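Local coordinates for hypothetical protein (Pseudomonas putida, PDB 2HLJ), which probably transfers or hydrolyses acyl groups carried on coenzyme A, as a hot-dog-fold thioesterase relative named betainyl-CoA thiolase, at residues L60-N65 with S108-L113; V76-Q81 with V92-H97; Y66-K71 with A99-V104. One frame throughout, in Å; residues are numbered along the deposited sequence. Where two conformers were deposited one is given.

Contact 1: L60-N65 with S108-L113; sequences LEAHIN and SEQMLL
Where strand 57-66 pairs with strand 104-114, two residues of one strand, Leu60 and Glu61, stand opposite the single Met111, a selenomethionine here: a classic beta bulge. Leu60 N donates to Met111 O at 2.9 Å, while Met111 N returns a bond to Glu61 O (3.0 Å, nearly straight at 172°). The two segments run antiparallel, axes at 178°; past the bulge His63 N donates to Glu109 O at 2.9 Å.

His63 O accepts a side-chain hydroxyl: Ser108 OG donates to it over 2.6 Å, whereas the backbone bond from Glu109 N to the same oxygen is weak. With OG anti to the backbone N of Ser108 (chi1 -176°), the hydroxyl is carried over to that carbonyl. Ser108 OG also accepts from Gln110 NE2 at 3.1 Å, in the plane of the amide, so the amide is tied while its CG packs on Ala62 CB. These side chains lie on the face covered by helix 25-43, through Leu29 and Phe32. At the bulged end, Leu60 CG rests against Leu113 CB at 3.9 Å.

Glu109, on the other face, bonds to His91 and Gly150. Glu61 to Asn65 also pair antiparallel with a strand of the second subunit, continuing the sheet across the interface, as in hot-dog-fold dimers.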
# COMPACT_ATOMS: atom_id res chain seq x y z
N LEU A 60 -9.38 3.35 4.53
CA LEU A 60 -9.18 4.78 4.72
C LEU A 60 -7.70 5.15 4.57
O LEU A 60 -7.36 6.17 4.00
CB LEU A 60 -9.68 5.23 6.10
CG LEU A 60 -11.18 5.20 6.29
CD1 LEU A 60 -11.55 5.46 7.73
CD2 LEU A 60 -11.82 6.21 5.37
N GLU A 61 -6.84 4.27 5.08
CA GLU A 61 -5.45 4.60 5.34
C GLU A 61 -4.70 3.33 5.67
O GLU A 61 -5.23 2.44 6.33
CB GLU A 61 -5.40 5.54 6.56
CG GLU A 61 -4.13 6.30 6.75
CD GLU A 61 -4.23 7.31 7.90
OE1 GLU A 61 -5.31 7.49 8.51
OE2 GLU A 61 -3.20 7.94 8.17
N ALA A 62 -3.45 3.23 5.22
CA ALA A 62 -2.61 2.10 5.52
C ALA A 62 -1.15 2.52 5.52
O ALA A 62 -0.74 3.42 4.76
CB ALA A 62 -2.82 0.98 4.48
N HIS A 63 -0.39 1.90 6.41
CA HIS A 63 1.07 1.99 6.39
C HIS A 63 1.56 0.60 6.03
O HIS A 63 0.92 -0.37 6.37
CB HIS A 63 1.65 2.40 7.75
CG HIS A 63 3.00 3.05 7.66
ND1 HIS A 63 4.15 2.37 7.95
CD2 HIS A 63 3.39 4.28 7.25
CE1 HIS A 63 5.19 3.15 7.72
NE2 HIS A 63 4.75 4.31 7.30
N ILE A 64 2.68 0.51 5.32
CA ILE A 64 3.27 -0.78 5.09
C ILE A 64 4.77 -0.71 5.18
O ILE A 64 5.40 0.18 4.60
CB ILE A 64 2.76 -1.44 3.78
CG1 ILE A 64 3.50 -2.73 3.51
CG2 ILE A 64 2.91 -0.55 2.61
CD1 ILE A 64 2.75 -3.56 2.51
N ASN A 65 5.33 -1.63 5.96
CA ASN A 65 6.77 -1.80 6.04
C ASN A 65 7.18 -3.03 5.31
O ASN A 65 6.64 -4.10 5.59
CB ASN A 65 7.18 -1.92 7.48
CG ASN A 65 6.90 -0.66 8.22
OD1 ASN A 65 5.76 -0.41 8.62
ND2 ASN A 65 7.91 0.17 8.35
N SER A 108 1.53 -4.48 7.81
CA SER A 108 0.74 -3.31 7.47
C SER A 108 -0.29 -3.04 8.51
O SER A 108 -1.05 -3.95 8.87
CB SER A 108 -0.00 -3.55 6.13
OG SER A 108 -0.69 -2.38 5.76
N GLU A 109 -0.35 -1.79 8.96
CA GLU A 109 -1.37 -1.29 9.86
C GLU A 109 -2.39 -0.58 9.00
O GLU A 109 -2.01 0.22 8.16
CB GLU A 109 -0.73 -0.27 10.83
CG GLU A 109 -1.66 0.17 11.95
CD GLU A 109 -1.12 1.32 12.77
OE1 GLU A 109 0.01 1.80 12.46
OE2 GLU A 109 -1.81 1.74 13.73
N GLN A 110 -3.68 -0.85 9.20
CA GLN A 110 -4.70 -0.27 8.36
C GLN A 110 -5.90 0.13 9.15
O GLN A 110 -6.22 -0.48 10.17
CB GLN A 110 -5.18 -1.28 7.32
CG GLN A 110 -4.05 -2.08 6.73
CD GLN A 110 -4.45 -2.75 5.47
OE1 GLN A 110 -5.62 -3.01 5.23
NE2 GLN A 110 -3.47 -3.05 4.64
N MSE A 111 -6.57 1.15 8.64
CA MSE A 111 -7.87 1.57 9.16
C MSE A 111 -8.91 1.45 8.04
O MSE A 111 -8.72 1.97 6.95
CB MSE A 111 -7.79 3.02 9.66
CG MSE A 111 -9.09 3.52 10.25
SE MSE A 111 -9.43 2.71 11.96
CE MSE A 111 -8.02 3.56 12.99
N LEU A 112 -10.01 0.78 8.34
CA LEU A 112 -11.04 0.48 7.35
C LEU A 112 -12.38 1.00 7.86
O LEU A 112 -12.61 0.99 9.06
CB LEU A 112 -11.11 -1.03 7.14
CG LEU A 112 -9.81 -1.80 6.87
CD1 LEU A 112 -9.75 -3.03 7.66
CD2 LEU A 112 -9.72 -2.13 5.37
N LEU A 113 -13.20 1.51 6.94
CA LEU A 113 -14.51 2.09 7.21
C LEU A 113 -15.60 1.18 6.67
O LEU A 113 -15.53 0.76 5.49
CB LEU A 113 -14.64 3.46 6.51
CG LEU A 113 -15.99 4.18 6.63
CD1 LEU A 113 -16.28 4.52 8.07
CD2 LEU A 113 -16.03 5.44 5.80

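Contact 2: V76-Q81 with V92-H97; sequences VWVQTQ and VYHSLH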
# COMPACT_ATOMS: atom_id res chain seq x y z
N VAL A 76 3.41 -18.14 0.91
CA VAL A 76 3.33 -17.16 1.97
C VAL A 76 1.96 -17.22 2.61
O VAL A 76 1.01 -17.70 2.00
CB VAL A 76 3.64 -15.70 1.47
CG1 VAL A 76 5.08 -15.58 0.94
CG2 VAL A 76 2.59 -15.20 0.43
N TRP A 77 1.86 -16.71 3.83
CA TRP A 77 0.59 -16.57 4.52
C TRP A 77 0.53 -15.27 5.28
O TRP A 77 1.56 -14.68 5.63
CB TRP A 77 0.32 -17.76 5.48
CG TRP A 77 1.15 -17.85 6.70
CD1 TRP A 77 0.92 -17.22 7.90
CD2 TRP A 77 2.31 -18.67 6.89
NE1 TRP A 77 1.89 -17.58 8.80
CE2 TRP A 77 2.76 -18.46 8.20
CE3 TRP A 77 3.03 -19.54 6.06
CZ2 TRP A 77 3.90 -19.08 8.71
CZ3 TRP A 77 4.15 -20.16 6.58
CH2 TRP A 77 4.58 -19.91 7.88
N VAL A 78 -0.71 -14.85 5.56
CA VAL A 78 -0.95 -13.63 6.32
C VAL A 78 -1.44 -13.95 7.71
O VAL A 78 -2.33 -14.77 7.87
CB VAL A 78 -2.03 -12.75 5.62
CG1 VAL A 78 -2.15 -11.41 6.30
CG2 VAL A 78 -1.69 -12.58 4.17
N GLN A 79 -0.86 -13.28 8.71
CA GLN A 79 -1.40 -13.27 10.06
C GLN A 79 -2.09 -11.94 10.31
O GLN A 79 -1.65 -10.91 9.84
CB GLN A 79 -0.29 -13.53 11.11
CG GLN A 79 0.10 -15.01 11.08
CD GLN A 79 1.29 -15.39 11.90
OE1 GLN A 79 1.91 -16.38 11.60
NE2 GLN A 79 1.63 -14.60 12.93
N THR A 80 -3.19 -11.97 11.03
CA THR A 80 -4.03 -10.78 11.16
C THR A 80 -4.42 -10.60 12.62
O THR A 80 -4.83 -11.56 13.27
CB THR A 80 -5.27 -10.86 10.29
OG1 THR A 80 -4.92 -11.11 8.90
CG2 THR A 80 -6.08 -9.59 10.42
N GLN A 81 -4.23 -9.40 13.13
CA GLN A 81 -4.74 -9.00 14.46
C GLN A 81 -5.67 -7.80 14.35
O GLN A 81 -5.46 -6.87 13.53
CB GLN A 81 -3.61 -8.63 15.38
CG GLN A 81 -2.58 -9.69 15.57
CD GLN A 81 -1.63 -9.37 16.72
OE1 GLN A 81 -2.06 -9.03 17.81
NE2 GLN A 81 -0.33 -9.50 16.47
N VAL A 92 -6.76 -2.73 11.98
CA VAL A 92 -6.18 -4.06 11.78
C VAL A 92 -4.69 -4.04 11.45
O VAL A 92 -4.16 -3.02 11.02
CB VAL A 92 -6.92 -4.82 10.64
CG1 VAL A 92 -8.40 -4.94 10.99
CG2 VAL A 92 -6.74 -4.13 9.32
N TYR A 93 -4.04 -5.18 11.67
CA TYR A 93 -2.61 -5.30 11.45
C TYR A 93 -2.40 -6.63 10.79
O TYR A 93 -2.83 -7.64 11.33
CB TYR A 93 -1.87 -5.28 12.81
CG TYR A 93 -0.35 -5.40 12.74
CD1 TYR A 93 0.42 -4.29 12.50
CD2 TYR A 93 0.30 -6.60 12.95
CE1 TYR A 93 1.80 -4.35 12.45
CE2 TYR A 93 1.68 -6.69 12.90
CZ TYR A 93 2.42 -5.55 12.65
OH TYR A 93 3.80 -5.55 12.64
N HIS A 94 -1.84 -6.62 9.57
CA HIS A 94 -1.49 -7.82 8.85
C HIS A 94 0.03 -7.97 8.83
O HIS A 94 0.75 -6.97 8.75
CB HIS A 94 -1.94 -7.73 7.38
CG HIS A 94 -3.42 -7.68 7.17
ND1 HIS A 94 -4.28 -8.67 7.59
CD2 HIS A 94 -4.19 -6.76 6.54
CE1 HIS A 94 -5.51 -8.36 7.23
NE2 HIS A 94 -5.48 -7.22 6.56
N SER A 95 0.50 -9.20 8.91
CA SER A 95 1.91 -9.50 8.74
C SER A 95 2.04 -10.67 7.74
O SER A 95 1.13 -11.51 7.60
CB SER A 95 2.61 -9.77 10.08
OG SER A 95 1.98 -10.85 10.80
N LEU A 96 3.13 -10.66 6.99
CA LEU A 96 3.36 -11.65 5.94
C LEU A 96 4.47 -12.56 6.36
O LEU A 96 5.48 -12.11 6.89
CB LEU A 96 3.70 -11.00 4.60
CG LEU A 96 3.71 -11.91 3.35
CD1 LEU A 96 2.33 -12.40 2.95
CD2 LEU A 96 4.40 -11.21 2.19
N HIS A 97 4.30 -13.86 6.09
CA HIS A 97 5.19 -14.90 6.62
C HIS A 97 5.46 -15.99 5.58
O HIS A 97 4.66 -16.18 4.64
CB HIS A 97 4.54 -15.58 7.85
CG HIS A 97 4.13 -14.62 8.93
ND1 HIS A 97 4.84 -14.47 10.10
CD2 HIS A 97 3.09 -13.77 9.01
CE1 HIS A 97 4.27 -13.54 10.84
NE2 HIS A 97 3.21 -13.09 10.19
O HOH W 1 -0.30 -9.90 12.35
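Antiparallel at 155°, with axes 4.6 Å apart at closest approach, strands 76-81 and 92-97 form the hairpin arms through three hydrogen-bonded pairs, Trp77-His97, Gln79-Ser95 and Gln81-Tyr93, each closed by two backbone bonds. Between them Val78-Leu96 and Thr80-His94 are non-hydrogen-bonded pairs.

On the face of the odd-numbered residues, Trp77, Gln79 and His97 interlock. His97 CB lies over one face of the indole, 3.6 Å from the centroid of its five-membered ring and 23° off the normal, a CH-pi contact; the imidazole itself is nearly parallel to that ring but slid aside. One face of the imidazole carries the Gln79 amide, stacked at 13° between planes, with Gln79 CD 3.4 Å from His97 NE2. Trp77 NE1 donates in its ring plane to Gln79 OE1 at 3.0 Å, which fixes the rotation of the amide over the imidazole. At the imidazole edge, His97 NE2 and Ser95 OG share a 2.6 Å hydrogen bond, and a water joins Ser95 OG to Gln79 O, the latter weakly.

The other face is turned to helix 25-43. Thr80 OG1 meets the His94 ring in its plane, 2.8 Å from His94 ND1; OG1 stands anti to the carbonyl carbon, leaving the CG2 methyl also against the imidazole. Thr80 OG1 also bonds to Thr7, and His94 NE2 to Thr36 of the helix. Nearby, Val76 CG2 and Leu96 CD1 pack at 3.8 Å.

The two in-strand bonds, Trp77-Gln79 and Ser95-His97, thus set the orientation of the groups that stack across the strands, and the hydroxyl partners at both nitrogens of His94 would hold its ring against flipping.

Contact 3: Y66-K71 with A99-V104; sequences YLHEVK and AGFDEV
The imidazole of His68 takes the edge of Phe101 on one face and two oxygens, Glu103 OE2 and Val104 O, at its rim near the ring plane. Phe101 CZ sits above that face, displaced from the centre toward the rim and 3.5 Å from His68 NE2. With ring centroids 4.8 Å apart and planes at 84°, the pair is a T-shaped stack in which Phe101 supplies the edge.

His68 NE2 donates to Glu103 OE2 across 2.7 Å, at an N-H...O angle of 164°. The acceptor is almost in the ring plane, but the nitrogen reaches OE2 from above the carboxylate, the two flat groups being turned 73° apart. Glu103 puts CG between its two backbone neighbours, and the extended chain beyond it brings the carboxylate to the ring.

Loop 66-71 and the corner at Glu103 meet on the surface at one end of the hot-dog sheet, beside strands 57-66 and 104-114, which they prolong. Val104 O has no hydrogen-bonding partner in the model; it is flanked by His68 CD2 at 3.4 Å and Leu67 CB at 3.6 Å. Beyond it Leu67 CD2 touches Val104 CG2 at 3.9 Å, an oblique apolar approach. Backbone bonds between Leu105 and both Leu67 and His68 continue the junction toward the sheet, and Tyr28 of helix 25-43 bonds to His68 O.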
# COMPACT_ATOMS: atom_id res chain seq x y z
N TYR A 66 8.18 -2.92 4.45
CA TYR A 66 8.67 -4.07 3.69
C TYR A 66 10.05 -4.43 4.23
O TYR A 66 10.98 -3.64 4.08
CB TYR A 66 8.78 -3.73 2.21
CG TYR A 66 7.51 -3.22 1.58
CD1 TYR A 66 7.23 -1.84 1.54
CD2 TYR A 66 6.66 -4.08 0.89
CE1 TYR A 66 6.10 -1.37 0.91
CE2 TYR A 66 5.55 -3.61 0.26
CZ TYR A 66 5.26 -2.27 0.28
OH TYR A 66 4.12 -1.85 -0.37
N LEU A 67 10.15 -5.57 4.91
CA LEU A 67 11.39 -5.99 5.57
C LEU A 67 12.23 -6.89 4.67
O LEU A 67 13.44 -6.87 4.76
CB LEU A 67 11.09 -6.68 6.90
CG LEU A 67 10.41 -5.85 8.00
CD1 LEU A 67 11.07 -4.46 8.17
CD2 LEU A 67 8.94 -5.65 7.77
N HIS A 68 11.58 -7.65 3.78
CA HIS A 68 12.26 -8.63 2.95
C HIS A 68 11.60 -8.80 1.60
O HIS A 68 10.36 -8.73 1.44
CB HIS A 68 12.29 -9.98 3.64
CG HIS A 68 13.04 -9.96 4.93
ND1 HIS A 68 14.42 -10.04 4.97
CD2 HIS A 68 12.63 -9.81 6.20
CE1 HIS A 68 14.81 -9.97 6.23
NE2 HIS A 68 13.75 -9.83 7.00
N GLU A 69 12.46 -8.99 0.62
CA GLU A 69 12.04 -9.39 -0.73
C GLU A 69 11.39 -10.75 -0.67
O GLU A 69 11.73 -11.58 0.18
CB GLU A 69 13.23 -9.39 -1.69
CG GLU A 69 14.17 -10.60 -1.53
CD GLU A 69 14.94 -10.62 -0.19
OE1 GLU A 69 15.11 -9.53 0.44
OE2 GLU A 69 15.38 -11.71 0.24
N VAL A 70 10.46 -10.98 -1.58
CA VAL A 70 9.80 -12.26 -1.67
C VAL A 70 9.90 -12.70 -3.11
O VAL A 70 9.58 -11.95 -4.03
CB VAL A 70 8.33 -12.15 -1.21
CG1 VAL A 70 7.65 -13.47 -1.30
CG2 VAL A 70 8.28 -11.62 0.24
N LYS A 71 10.41 -13.90 -3.30
CA LYS A 71 10.75 -14.37 -4.61
C LYS A 71 9.60 -15.17 -5.25
O LYS A 71 8.73 -15.73 -4.57
CB LYS A 71 12.04 -15.22 -4.56
CG LYS A 71 13.31 -14.49 -4.10
CD LYS A 71 14.46 -15.48 -4.02
CE LYS A 71 15.77 -14.85 -3.54
NZ LYS A 71 16.25 -13.72 -4.40
N ALA A 99 7.45 -20.23 5.62
CA ALA A 99 8.03 -21.31 6.45
C ALA A 99 9.54 -21.20 6.51
O ALA A 99 10.20 -20.84 5.53
CB ALA A 99 7.63 -22.69 5.89
N GLY A 100 10.08 -21.49 7.69
CA GLY A 100 11.53 -21.60 7.85
C GLY A 100 12.26 -20.29 8.00
O GLY A 100 13.50 -20.27 7.94
N PHE A 101 11.51 -19.20 8.18
CA PHE A 101 12.10 -17.88 8.36
C PHE A 101 11.25 -17.19 9.40
O PHE A 101 10.10 -16.91 9.16
CB PHE A 101 12.03 -17.11 7.03
CG PHE A 101 12.73 -15.79 7.06
CD1 PHE A 101 14.13 -15.73 7.07
CD2 PHE A 101 12.01 -14.60 7.10
CE1 PHE A 101 14.78 -14.52 7.09
CE2 PHE A 101 12.65 -13.37 7.13
CZ PHE A 101 14.04 -13.33 7.12
N ASP A 102 11.81 -16.95 10.58
CA ASP A 102 11.00 -16.55 11.71
C ASP A 102 11.09 -15.08 12.05
O ASP A 102 11.33 -14.72 13.20
CB ASP A 102 11.31 -17.43 12.95
CG ASP A 102 12.75 -17.34 13.41
OD1 ASP A 102 13.65 -17.16 12.55
OD2 ASP A 102 12.98 -17.46 14.64
N GLU A 103 10.98 -14.23 11.03
CA GLU A 103 10.63 -12.81 11.20
C GLU A 103 9.68 -12.39 10.08
O GLU A 103 9.57 -13.08 9.05
CB GLU A 103 11.87 -11.92 11.23
CG GLU A 103 12.76 -11.91 9.99
CD GLU A 103 14.05 -11.07 10.17
OE1 GLU A 103 15.01 -11.60 10.80
OE2 GLU A 103 14.11 -9.90 9.65
N VAL A 104 8.95 -11.30 10.26
CA VAL A 104 8.00 -10.94 9.23
C VAL A 104 8.72 -10.47 7.95
O VAL A 104 9.77 -9.84 8.00
CB VAL A 104 6.95 -9.91 9.68
CG1 VAL A 104 6.15 -10.47 10.86
CG2 VAL A 104 7.59 -8.56 10.00

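How the contacts relate
All three contacts belong to one antiparallel sheet or its margin, packed on helix 25-43. Across the sheet the strand order is 6-11, 75-85, 89-98, 104-114 and 57-66, so contacts 2 and 1, centres about 12 Å apart, are alternate pairings, joined by the pairing of 89-98 with 104-114, where Ser108 N to His94 O and Gln110 N to Val92 O probably bond. Contact 3 lies about 12 Å from the centre of contact 2 and 20 Å from that of contact 1. In sequence, 60-65 and 66-71 lead into the hairpin of contact 2, followed by 99-104 and 108-113. Contact 1 is therefore at the dimer edge, where the sheet continues into the second subunit, while contact 2 is touched by no other chain.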